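Local coordinates for protein omega transaminase (Pseudomonas sp., PDB 5LHA) that probably transfers amino groups between amines or amino acids and keto compounds, using pyridoxal phosphate, bound here as pyridoxamine phosphate, at residues T148-L153 / A182-L187. Residues are numbered along the deposited sequence; the frame is centred on the assembly and turned at random.
Sequences TRFLSL and AGCHLL
Phe150 to Leu153 pair in parallel register with Cys184 to Leu187, through backbone hydrogen bonds from Phe150 N to Gly183 O (3.3 Å), His185 N to Phe150 O (3.0 Å), Ser152 N to His185 O (3.0 Å) and Leu187 N to Ser152 O (2.7 Å). Strand 184-187 forms one edge, within this chain, of the seven-stranded mixed sheet of the fold-type I large domain; 149-153 lies next to it, linked by a beta-alpha-beta crossover through helix 162-166. On the face packed by helix 202-220, Leu187 CD1 touches both Leu151 CB and Leu153 CD2, while Leu151 CD2 rests against His185 CB (3.8 Å). Farther along this face, the extended arm of Arg149 leads CD up to His185 CE1 (4.0 Å), guanidinium and imidazole planes turned 70° apart. The other face carries Phe150, whose ring meets Cys184 SG at its edge; Leu132 and Arg136 of helix 124-141 also touch this phenylalanine. Beside it, chi1 of 67° tucks Ser152 OG over its own backbone, flanked by N and C, close against Leu186 CD2. That hydroxyl hydrogen-bonds to Val167 O and also accepts a hydrogen bond from a water (2.8 Å), which donates a second, weak one to His185 O.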
loop_
_atom_site.group_PDB
_atom_site.type_symbol
_atom_site.label_atom_id
_atom_site.label_comp_id
_atom_site.label_asym_id
_atom_site.label_seq_id
_atom_site.Cartn_x
_atom_site.Cartn_y
_atom_site.Cartn_z
ATOM N N THR A 148 4.458 7.863 -9.854
ATOM C CA THR A 148 3.550 7.832 -8.709
ATOM C C THR A 148 4.192 8.181 -7.359
ATOM O O THR A 148 3.509 8.648 -6.439
ATOM C CB THR A 148 2.905 6.438 -8.663
ATOM O OG1 THR A 148 1.852 6.397 -7.691
ATOM C CG2 THR A 148 3.935 5.390 -8.340
ATOM N N ARG A 149 5.490 7.946 -7.215
ATOM C CA ARG A 149 6.157 8.106 -5.934
ATOM C C ARG A 149 6.462 9.574 -5.634
ATOM O O ARG A 149 6.578 10.412 -6.530
ATOM C CB ARG A 149 7.433 7.275 -5.925
ATOM C CG ARG A 149 7.176 5.774 -6.014
ATOM C CD ARG A 149 8.489 5.071 -6.251
ATOM N NE ARG A 149 8.358 3.620 -6.309
ATOM C CZ ARG A 149 9.280 2.810 -6.817
ATOM N NH1 ARG A 149 10.380 3.312 -7.367
ATOM N NH2 ARG A 149 9.085 1.498 -6.816
ATOM N N PHE A 150 6.624 9.871 -4.344
ATOM C CA PHE A 150 6.902 11.222 -3.871
ATOM C C PHE A 150 8.164 11.212 -3.015
ATOM O O PHE A 150 8.383 10.282 -2.236
ATOM C CB PHE A 150 5.733 11.795 -3.036
ATOM C CG PHE A 150 4.415 11.915 -3.782
ATOM C CD1 PHE A 150 4.305 12.693 -4.916
ATOM C CD2 PHE A 150 3.272 11.292 -3.299
ATOM C CE1 PHE A 150 3.082 12.815 -5.582
ATOM C CE2 PHE A 150 2.056 11.414 -3.953
ATOM C CZ PHE A 150 1.963 12.178 -5.100
ATOM N N LEU A 151 8.990 12.246 -3.150
ATOM C CA LEU A 151 10.146 12.444 -2.287
ATOM C C LEU A 151 9.911 13.630 -1.359
ATOM O O LEU A 151 9.288 14.621 -1.743
ATOM C CB LEU A 151 11.419 12.695 -3.106
ATOM C CG LEU A 151 11.839 11.662 -4.160
ATOM C CD1 LEU A 151 13.100 12.098 -4.919
ATOM C CD2 LEU A 151 12.043 10.283 -3.553
ATOM N N SER A 152 10.450 13.540 -0.144
ATOM C CA SER A 152 10.423 14.668 0.779
ATOM C C SER A 152 11.629 14.542 1.702
ATOM O O SER A 152 12.398 13.575 1.624
ATOM C CB SER A 152 9.094 14.757 1.557
ATOM O OG SER A 152 8.895 13.676 2.462
ATOM N N LEU A 153 11.794 15.544 2.562
ATOM C CA LEU A 153 12.975 15.716 3.388
ATOM C C LEU A 153 12.667 15.400 4.843
ATOM O O LEU A 153 11.544 15.588 5.318
ATOM C CB LEU A 153 13.503 17.153 3.288
ATOM C CG LEU A 153 13.783 17.703 1.883
ATOM C CD1 LEU A 153 14.283 19.142 1.950
ATOM C CD2 LEU A 153 14.799 16.826 1.187
ATOM N N ALA A 182 1.695 4.630 0.423
ATOM C CA ALA A 182 2.901 3.892 0.082
ATOM C C ALA A 182 3.742 4.680 -0.916
ATOM O O ALA A 182 3.280 5.635 -1.540
ATOM C CB ALA A 182 2.550 2.527 -0.509
ATOM N N GLY A 183 4.991 4.252 -1.077
ATOM C CA GLY A 183 5.851 4.836 -2.092
ATOM C C GLY A 183 6.297 6.249 -1.801
ATOM O O GLY A 183 6.536 7.020 -2.736
ATOM N N CYS A 184 6.393 6.622 -0.529
ATOM C CA CYS A 184 6.892 7.932 -0.135
ATOM C C CYS A 184 8.267 7.773 0.496
ATOM O O CYS A 184 8.440 6.955 1.405
ATOM C CB CYS A 184 5.917 8.596 0.829
ATOM S SG CYS A 184 4.305 8.781 0.071
ATOM N N HIS A 185 9.238 8.566 0.035
ATOM C CA HIS A 185 10.630 8.339 0.400
ATOM C C HIS A 185 11.285 9.602 0.937
ATOM O O HIS A 185 11.134 10.684 0.364
ATOM C CB HIS A 185 11.414 7.795 -0.800
ATOM C CG HIS A 185 10.929 6.457 -1.270
ATOM N ND1 HIS A 185 9.913 6.309 -2.190
ATOM C CD2 HIS A 185 11.303 5.202 -0.917
ATOM C CE1 HIS A 185 9.696 5.022 -2.402
ATOM N NE2 HIS A 185 10.526 4.330 -1.641
ATOM N N LEU A 186 12.027 9.453 2.034
ATOM C CA LEU A 186 12.637 10.583 2.718
ATOM C C LEU A 186 14.097 10.759 2.324
ATOM O O LEU A 186 14.834 9.786 2.143
ATOM C CB LEU A 186 12.544 10.432 4.238
ATOM C CG LEU A 186 11.215 10.815 4.871
ATOM C CD1 LEU A 186 11.330 10.743 6.382
ATOM C CD2 LEU A 186 10.818 12.189 4.436
ATOM N N LEU A 187 14.506 12.016 2.215
ATOM C CA LEU A 187 15.886 12.406 1.992
ATOM C C LEU A 187 16.369 13.150 3.229
ATOM O O LEU A 187 15.571 13.724 3.967
ATOM C CB LEU A 187 15.996 13.297 0.750
ATOM C CG LEU A 187 15.325 12.717 -0.494
ATOM C CD1 LEU A 187 15.063 13.785 -1.524
ATOM C CD2 LEU A 187 16.207 11.628 -1.082
HETATM O O HOH W 1 8.229 11.084 1.827
#